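Local coordinates for D-ribulose-5-phosphate 3-epimerase, putative (Plasmodium falciparum, PDB 1TQX), which probably catalyses the interconversion of D-ribulose 5-phosphate and D-xylulose 5-phosphate, using one divalent metal ion per subunit, at residues S18-L30 with V54-F66. Numbering follows the deposited sequence.
Sequences SKLAEETQRMESL and VINNLKKYTKSIF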
ATOM      1  N   SER A  18      -5.111 -18.572   4.925  1.00 21.56           N
ATOM      2  CA  SER A  18      -4.649 -19.709   5.717  1.00 20.84           C
ATOM      3  C   SER A  18      -3.581 -20.449   4.910  1.00 20.28           C
ATOM      4  O   SER A  18      -3.033 -21.460   5.354  1.00 20.23           O
ATOM      5  CB  SER A  18      -5.806 -20.653   6.066  1.00 21.38           C
ATOM      6  OG  SER A  18      -6.377 -21.224   4.904  1.00 24.12           O
ATOM      7  N   LYS A  19      -3.310 -19.941   3.710  1.00 21.76           N
ATOM      8  CA  LYS A  19      -2.283 -20.488   2.822  1.00 21.99           C
ATOM      9  C   LYS A  19      -1.488 -19.287   2.304  1.00 21.20           C
ATOM     10  O   LYS A  19      -1.182 -19.185   1.112  1.00 19.56           O
ATOM     11  CB  LYS A  19      -2.921 -21.243   1.645  1.00 23.68           C
ATOM     12  CG  LYS A  19      -3.650 -22.514   2.052  1.00 26.12           C
ATOM     13  CD  LYS A  19      -4.221 -23.254   0.848  1.00 28.91           C
ATOM     14  CE  LYS A  19      -4.872 -24.563   1.275  1.00 30.08           C
ATOM     15  NZ  LYS A  19      -5.362 -25.358   0.120  1.00 31.82           N
ATOM     16  N   LEU A  20      -1.160 -18.384   3.225  1.00 20.18           N
ATOM     17  CA  LEU A  20      -0.435 -17.151   2.914  1.00 21.00           C
ATOM     18  C   LEU A  20       0.855 -17.389   2.131  1.00 21.40           C
ATOM     19  O   LEU A  20       1.075 -16.775   1.087  1.00 19.56           O
ATOM     20  CB  LEU A  20      -0.104 -16.393   4.205  1.00 22.84           C
ATOM     21  CG  LEU A  20      -0.106 -14.856   4.198  1.00 28.23           C
ATOM     22  CD1 LEU A  20       0.737 -14.356   5.362  1.00 26.61           C
ATOM     23  CD2 LEU A  20       0.433 -14.309   2.902  1.00 29.13           C
ATOM     24  N   ALA A  21       1.711 -18.262   2.647  1.00 21.14           N
ATOM     25  CA  ALA A  21       2.971 -18.564   1.977  1.00 22.46           C
ATOM     26  C   ALA A  21       2.745 -19.041   0.541  1.00 23.33           C
ATOM     27  O   ALA A  21       3.411 -18.587  -0.383  1.00 23.47           O
ATOM     28  CB  ALA A  21       3.744 -19.630   2.767  1.00 22.50           C
ATOM     29  N   GLU A  22       1.795 -19.953   0.357  1.00 23.24           N
ATOM     30  CA  GLU A  22       1.515 -20.485  -0.977  1.00 25.19           C
ATOM     31  C   GLU A  22       1.016 -19.401  -1.935  1.00 23.89           C
ATOM     32  O   GLU A  22       1.454 -19.327  -3.085  1.00 21.21           O
ATOM     33  CB  GLU A  22       0.485 -21.625  -0.894  1.00 26.81           C
ATOM     34  CG  GLU A  22       0.273 -22.364  -2.217  1.00 33.72           C
ATOM     35  CD  GLU A  22      -0.551 -23.641  -2.066  1.00 38.08           C
ATOM     36  OE1 GLU A  22      -0.144 -24.683  -2.626  1.00 41.89           O
ATOM     37  OE2 GLU A  22      -1.603 -23.604  -1.394  1.00 38.05           O
ATOM     38  N   GLU A  23       0.103 -18.563  -1.451  1.00 21.67           N
ATOM     39  CA  GLU A  23      -0.452 -17.488  -2.255  1.00 21.39           C
ATOM     40  C   GLU A  23       0.600 -16.451  -2.645  1.00 21.33           C
ATOM     41  O   GLU A  23       0.587 -15.936  -3.768  1.00 18.78           O
ATOM     42  CB  GLU A  23      -1.597 -16.807  -1.493  1.00 21.23           C
ATOM     43  CG  GLU A  23      -2.801 -17.720  -1.278  1.00 21.46           C
ATOM     44  CD  GLU A  23      -3.731 -17.748  -2.481  1.00 22.80           C
ATOM     45  OE1 GLU A  23      -3.237 -17.768  -3.628  1.00 23.23           O
ATOM     46  OE2 GLU A  23      -4.959 -17.757  -2.277  1.00 22.82           O
ATOM     47  N   THR A  24       1.505 -16.148  -1.720  1.00 20.08           N
ATOM     48  CA  THR A  24       2.552 -15.164  -1.983  1.00 19.95           C
ATOM     49  C   THR A  24       3.581 -15.701  -2.972  1.00 21.29           C
ATOM     50  O   THR A  24       4.067 -14.965  -3.839  1.00 20.25           O
ATOM     51  CB  THR A  24       3.270 -14.745  -0.683  1.00 20.58           C
ATOM     52  OG1 THR A  24       2.311 -14.234   0.252  1.00 21.57           O
ATOM     53  CG2 THR A  24       4.296 -13.655  -0.972  1.00 18.75           C
ATOM     54  N   GLN A  25       3.917 -16.981  -2.835  1.00 20.97           N
ATOM     55  CA  GLN A  25       4.871 -17.616  -3.737  1.00 22.34           C
ATOM     56  C   GLN A  25       4.262 -17.602  -5.139  1.00 23.72           C
ATOM     57  O   GLN A  25       4.959 -17.385  -6.128  1.00 23.68           O
ATOM     58  CB  GLN A  25       5.159 -19.055  -3.283  1.00 22.99           C
ATOM     59  CG  GLN A  25       5.863 -19.126  -1.922  1.00 22.98           C
ATOM     60  CD  GLN A  25       6.050 -20.543  -1.411  1.00 24.86           C
ATOM     61  OE1 GLN A  25       5.177 -21.393  -1.575  1.00 26.04           O
ATOM     62  NE2 GLN A  25       7.186 -20.799  -0.763  1.00 24.07           N
ATOM     63  N   ARG A  26       2.954 -17.825  -5.210  1.00 23.60           N
ATOM     64  CA  ARG A  26       2.241 -17.821  -6.480  1.00 25.10           C
ATOM     65  C   ARG A  26       2.334 -16.428  -7.113  1.00 24.69           C
ATOM     66  O   ARG A  26       2.677 -16.292  -8.287  1.00 24.80           O
ATOM     67  CB  ARG A  26       0.783 -18.218  -6.239  1.00 27.24           C
ATOM     68  CG  ARG A  26      -0.095 -18.286  -7.473  1.00 32.45           C
ATOM     69  CD  ARG A  26      -1.547 -18.480  -7.040  1.00 36.82           C
ATOM     70  NE  ARG A  26      -2.479 -17.857  -7.972  1.00 42.42           N
ATOM     71  CZ  ARG A  26      -3.644 -17.333  -7.613  1.00 43.68           C
ATOM     72  NH1 ARG A  26      -4.018 -17.357  -6.339  1.00 40.99           N
ATOM     73  NH2 ARG A  26      -4.435 -16.786  -8.530  1.00 47.72           N
ATOM     74  N   MET A  27       2.038 -15.389  -6.336  1.00 24.22           N
ATOM     75  CA  MET A  27       2.115 -14.026  -6.856  1.00 24.88           C
ATOM     76  C   MET A  27       3.540 -13.735  -7.325  1.00 26.46           C
ATOM     77  O   MET A  27       3.759 -13.075  -8.345  1.00 25.27           O
ATOM     78  CB  MET A  27       1.700 -13.018  -5.776  1.00 23.08           C
ATOM     79  CG  MET A  27       0.202 -13.048  -5.435  1.00 23.32           C
ATOM     80  SD  MET A  27      -0.831 -12.698  -6.893  1.00 25.07           S
ATOM     81  CE  MET A  27      -1.461 -14.337  -7.260  1.00 23.71           C
ATOM     82  N   GLU A  28       4.507 -14.238  -6.570  1.00 25.21           N
ATOM     83  CA  GLU A  28       5.915 -14.055  -6.894  1.00 28.13           C
ATOM     84  C   GLU A  28       6.220 -14.720  -8.238  1.00 27.75           C
ATOM     85  O   GLU A  28       6.865 -14.127  -9.101  1.00 27.73           O
ATOM     86  CB  GLU A  28       6.773 -14.671  -5.780  1.00 29.19           C
ATOM     87  CG  GLU A  28       8.251 -14.330  -5.819  1.00 34.21           C
ATOM     88  CD  GLU A  28       8.958 -14.728  -4.531  1.00 36.57           C
ATOM     89  OE1 GLU A  28       8.925 -15.928  -4.173  1.00 38.76           O
ATOM     90  OE2 GLU A  28       9.539 -13.840  -3.876  1.00 34.72           O
ATOM     91  N   SER A  29       5.735 -15.946  -8.419  1.00 27.10           N
ATOM     92  CA  SER A  29       5.975 -16.678  -9.657  1.00 28.50           C
ATOM     93  C   SER A  29       5.305 -16.024 -10.865  1.00 28.60           C
ATOM     94  O   SER A  29       5.743 -16.222 -12.002  1.00 27.44           O
ATOM     95  CB  SER A  29       5.485 -18.125  -9.527  1.00 30.46           C
ATOM     96  OG  SER A  29       4.070 -18.190  -9.567  1.00 33.06           O
ATOM     97  N   LEU A  30       4.252 -15.246 -10.621  1.00 27.65           N
ATOM     98  CA  LEU A  30       3.540 -14.572 -11.704  1.00 27.15           C
ATOM     99  C   LEU A  30       4.190 -13.249 -12.085  1.00 27.33           C
ATOM    100  O   LEU A  30       3.801 -12.627 -13.068  1.00 29.28           O
ATOM    101  CB  LEU A  30       2.075 -14.330 -11.319  1.00 26.52           C
ATOM    102  CG  LEU A  30       1.228 -15.574 -11.037  1.00 25.56           C
ATOM    103  CD1 LEU A  30      -0.197 -15.154 -10.707  1.00 27.25           C
ATOM    104  CD2 LEU A  30       1.253 -16.509 -12.248  1.00 26.96           C
ATOM    105  N   VAL A  54       2.811 -13.402  11.779  1.00 21.65           N
ATOM    106  CA  VAL A  54       2.464 -14.018  10.506  1.00 20.01           C
ATOM    107  C   VAL A  54       3.394 -13.524   9.398  1.00 19.08           C
ATOM    108  O   VAL A  54       3.914 -14.317   8.612  1.00 18.25           O
ATOM    109  CB  VAL A  54       1.003 -13.701  10.121  1.00 20.23           C
ATOM    110  CG1 VAL A  54       0.666 -14.326   8.777  1.00 20.89           C
ATOM    111  CG2 VAL A  54       0.065 -14.222  11.202  1.00 20.51           C
ATOM    112  N   ILE A  55       3.604 -12.214   9.344  1.00 18.84           N
ATOM    113  CA  ILE A  55       4.475 -11.627   8.328  1.00 18.95           C
ATOM    114  C   ILE A  55       5.930 -12.090   8.463  1.00 20.38           C
ATOM    115  O   ILE A  55       6.594 -12.373   7.464  1.00 17.57           O
ATOM    116  CB  ILE A  55       4.414 -10.079   8.391  1.00 18.87           C
ATOM    117  CG1 ILE A  55       2.998  -9.614   8.015  1.00 16.79           C
ATOM    118  CG2 ILE A  55       5.477  -9.468   7.477  1.00 17.40           C
ATOM    119  CD1 ILE A  55       2.732  -8.134   8.282  1.00 17.73           C
ATOM    120  N   ASN A  56       6.425 -12.160   9.695  1.00 19.17           N
ATOM    121  CA  ASN A  56       7.804 -12.593   9.927  1.00 20.04           C
ATOM    122  C   ASN A  56       8.015 -14.043   9.490  1.00 21.04           C
ATOM    123  O   ASN A  56       9.091 -14.399   8.999  1.00 20.86           O
ATOM    124  CB  ASN A  56       8.176 -12.424  11.409  1.00 19.49           C
ATOM    125  CG  ASN A  56       8.308 -10.964  11.814  1.00 20.95           C
ATOM    126  OD1 ASN A  56       8.240 -10.624  12.999  1.00 22.63           O
ATOM    127  ND2 ASN A  56       8.501 -10.091  10.830  1.00 17.59           N
ATOM    128  N   ASN A  57       6.990 -14.877   9.669  1.00 20.36           N
ATOM    129  CA  ASN A  57       7.062 -16.284   9.280  1.00 19.31           C
ATOM    130  C   ASN A  57       7.013 -16.405   7.753  1.00 19.91           C
ATOM    131  O   ASN A  57       7.725 -17.217   7.159  1.00 19.49           O
ATOM    132  CB  ASN A  57       5.902 -17.073   9.899  1.00 20.35           C
ATOM    133  CG  ASN A  57       6.017 -18.577   9.658  1.00 20.75           C
ATOM    134  OD1 ASN A  57       5.322 -19.145   8.810  1.00 21.17           O
ATOM    135  ND2 ASN A  57       6.912 -19.224  10.398  1.00 18.83           N
ATOM    136  N   LEU A  58       6.169 -15.595   7.125  1.00 18.98           N
ATOM    137  CA  LEU A  58       6.038 -15.600   5.668  1.00 19.16           C
ATOM    138  C   LEU A  58       7.388 -15.362   4.981  1.00 20.03           C
ATOM    139  O   LEU A  58       7.704 -15.994   3.968  1.00 20.23           O
ATOM    140  CB  LEU A  58       5.058 -14.510   5.223  1.00 19.67           C
ATOM    141  CG  LEU A  58       4.896 -14.295   3.714  1.00 19.51           C
ATOM    142  CD1 LEU A  58       4.303 -15.542   3.072  1.00 18.34           C
ATOM    143  CD2 LEU A  58       4.009 -13.077   3.460  1.00 18.22           C
ATOM    144  N   LYS A  59       8.180 -14.453   5.537  1.00 20.82           N
ATOM    145  CA  LYS A  59       9.485 -14.113   4.966  1.00 24.35           C
ATOM    146  C   LYS A  59      10.394 -15.330   4.796  1.00 26.09           C
ATOM    147  O   LYS A  59      11.285 -15.336   3.947  1.00 27.86           O
ATOM    148  CB  LYS A  59      10.174 -13.068   5.845  1.00 24.27           C
ATOM    149  CG  LYS A  59      11.485 -12.534   5.294  1.00 26.01           C
ATOM    150  CD  LYS A  59      11.286 -11.795   3.979  1.00 25.92           C
ATOM    151  CE  LYS A  59      12.620 -11.321   3.416  1.00 26.24           C
ATOM    152  NZ  LYS A  59      12.459 -10.751   2.057  1.00 25.95           N
ATOM    153  N   LYS A  60      10.159 -16.361   5.597  1.00 27.85           N
ATOM    154  CA  LYS A  60      10.955 -17.575   5.534  1.00 28.44           C
ATOM    155  C   LYS A  60      10.733 -18.339   4.220  1.00 29.53           C
ATOM    156  O   LYS A  60      11.608 -19.089   3.771  1.00 25.98           O
ATOM    157  CB  LYS A  60      10.595 -18.481   6.718  1.00 33.01           C
ATOM    158  CG  LYS A  60      11.385 -19.776   6.787  1.00 39.99           C
ATOM    159  CD  LYS A  60      10.744 -20.814   7.723  1.00 42.07           C
ATOM    160  CE  LYS A  60      10.814 -20.426   9.196  1.00 45.26           C
ATOM    161  NZ  LYS A  60       9.992 -19.229   9.528  1.00 47.92           N
ATOM    162  N   TYR A  61       9.579 -18.129   3.589  1.00 27.17           N
ATOM    163  CA  TYR A  61       9.243 -18.854   2.365  1.00 27.81           C
ATOM    164  C   TYR A  61       9.227 -18.073   1.056  1.00 26.82           C
ATOM    165  O   TYR A  61       8.896 -18.631   0.009  1.00 27.57           O
ATOM    166  CB  TYR A  61       7.891 -19.550   2.559  1.00 27.52           C
ATOM    167  CG  TYR A  61       7.840 -20.397   3.808  1.00 29.71           C
ATOM    168  CD1 TYR A  61       7.213 -19.934   4.965  1.00 29.35           C
ATOM    169  CD2 TYR A  61       8.453 -21.647   3.848  1.00 29.36           C
ATOM    170  CE1 TYR A  61       7.198 -20.703   6.135  1.00 30.58           C
ATOM    171  CE2 TYR A  61       8.446 -22.420   5.011  1.00 31.05           C
ATOM    172  CZ  TYR A  61       7.819 -21.947   6.146  1.00 32.54           C
ATOM    173  OH  TYR A  61       7.810 -22.719   7.287  1.00 34.84           O
ATOM    174  N   THR A  62       9.578 -16.794   1.103  1.00 27.20           N
ATOM    175  CA  THR A  62       9.590 -15.979  -0.106  1.00 26.77           C
ATOM    176  C   THR A  62      11.007 -15.771  -0.608  1.00 28.91           C
ATOM    177  O   THR A  62      11.978 -16.117   0.071  1.00 26.53           O
ATOM    178  CB  THR A  62       8.956 -14.596   0.139  1.00 25.94           C
ATOM    179  OG1 THR A  62       9.667 -13.923   1.188  1.00 25.21           O
ATOM    180  CG2 THR A  62       7.490 -14.740   0.528  1.00 24.97           C
ATOM    181  N   LYS A  63      11.124 -15.203  -1.802  1.00 29.66           N
ATOM    182  CA  LYS A  63      12.430 -14.953  -2.385  1.00 32.59           C
ATOM    183  C   LYS A  63      12.694 -13.468  -2.577  1.00 31.67           C
ATOM    184  O   LYS A  63      13.082 -12.777  -1.638  1.00 33.72           O
ATOM    185  CB  LYS A  63      12.556 -15.703  -3.714  1.00 35.26           C
ATOM    186  CG  LYS A  63      12.614 -17.214  -3.527  1.00 40.95           C
ATOM    187  CD  LYS A  63      12.718 -17.972  -4.843  1.00 45.24           C
ATOM    188  CE  LYS A  63      11.432 -17.869  -5.646  1.00 48.39           C
ATOM    189  NZ  LYS A  63      11.463 -18.744  -6.850  1.00 52.27           N
ATOM    190  N   SER A  64      12.467 -12.972  -3.785  1.00 31.30           N
ATOM    191  CA  SER A  64      12.719 -11.567  -4.079  1.00 32.00           C
ATOM    192  C   SER A  64      11.567 -10.598  -3.825  1.00 29.95           C
ATOM    193  O   SER A  64      11.790  -9.393  -3.748  1.00 29.05           O
ATOM    194  CB  SER A  64      13.159 -11.415  -5.540  1.00 33.50           C
ATOM    195  OG  SER A  64      14.332 -12.159  -5.803  1.00 41.42           O
ATOM    196  N   ILE A  65      10.346 -11.101  -3.675  1.00 26.97           N
ATOM    197  CA  ILE A  65       9.218 -10.196  -3.495  1.00 24.29           C
ATOM    198  C   ILE A  65       9.347  -9.217  -2.315  1.00 23.11           C
ATOM    199  O   ILE A  65       9.700  -9.595  -1.200  1.00 24.08           O
ATOM    200  CB  ILE A  65       7.884 -10.986  -3.435  1.00 23.14           C
ATOM    201  CG1 ILE A  65       6.728 -10.057  -3.817  1.00 21.94           C
ATOM    202  CG2 ILE A  65       7.678 -11.593  -2.050  1.00 22.81           C
ATOM    203  CD1 ILE A  65       5.470 -10.788  -4.284  1.00 20.87           C
ATOM    204  N   PHE A  66       9.070  -7.948  -2.610  1.00 22.10           N
ATOM    205  CA  PHE A  66       9.139  -6.808  -1.685  1.00 21.49           C
ATOM    206  C   PHE A  66       7.975  -6.826  -0.679  1.00 21.17           C
ATOM    207  O   PHE A  66       6.813  -6.889  -1.076  1.00 20.31           O
ATOM    208  CB  PHE A  66       9.090  -5.540  -2.546  1.00 19.44           C
ATOM    209  CG  PHE A  66       9.302  -4.246  -1.805  1.00 21.71           C
ATOM    210  CD1 PHE A  66      10.527  -3.584  -1.879  1.00 20.71           C
ATOM    211  CD2 PHE A  66       8.240  -3.612  -1.161  1.00 22.01           C
ATOM    212  CE1 PHE A  66      10.689  -2.303  -1.338  1.00 23.98           C
ATOM    213  CE2 PHE A  66       8.390  -2.329  -0.612  1.00 22.73           C
ATOM    214  CZ  PHE A  66       9.616  -1.676  -0.706  1.00 24.82           C
TER
HETATM  215  O   HOH W   1       9.568 -18.585  -2.824  1.00 47.99           O
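Two neighbouring outer helices of the TIM barrel, 20-29 and 52-58, pack through Leu20, Ala21 and Thr24 against Val54 and Leu58, and Glu28 gathers in the loop that carries the chain from the second helix to strand 66-72. The axes of 20-29 and 54-58 cross at -54°. Leu58 is at the centre of the apolar contact: with CG anti to the backbone N (chi1 175°), it sends CD1 to within 3.5 Å of Ala21 CA, a tight fit, while CD2 lies 3.8 Å from Leu20 CD2. Thr24 meets Leu58 tip to tip, its OG1 donating a hydrogen bond to Leu20 O one turn back, and its CG2 rests on Thr62 CG2. Further along, Gln25 NE2 gives Tyr61 O a nearly straight bond of 2.9 Å (164°), the oxygen close to the amide plane. The extended Glu28 side chain brings OE2 to two backbone amides at once: Lys63 N, 2.9 Å away, takes the syn lone pair and Ile65 N the anti one. Two N-H groups on one oxygen probably stabilise the carboxylate as an anion, and they tie residues 63 and 65 to helix 20-29 just ahead of strand 66-72. A water donates to both Glu28 OE1 and Tyr61 O. Beneath, Thr24 and Ile65 both touch Ile35 of strand 34-40. Successive beta-alpha units, their helices outside a parallel eight-stranded barrel, meet this way in TIM-barrel ribulose-phosphate epimerases.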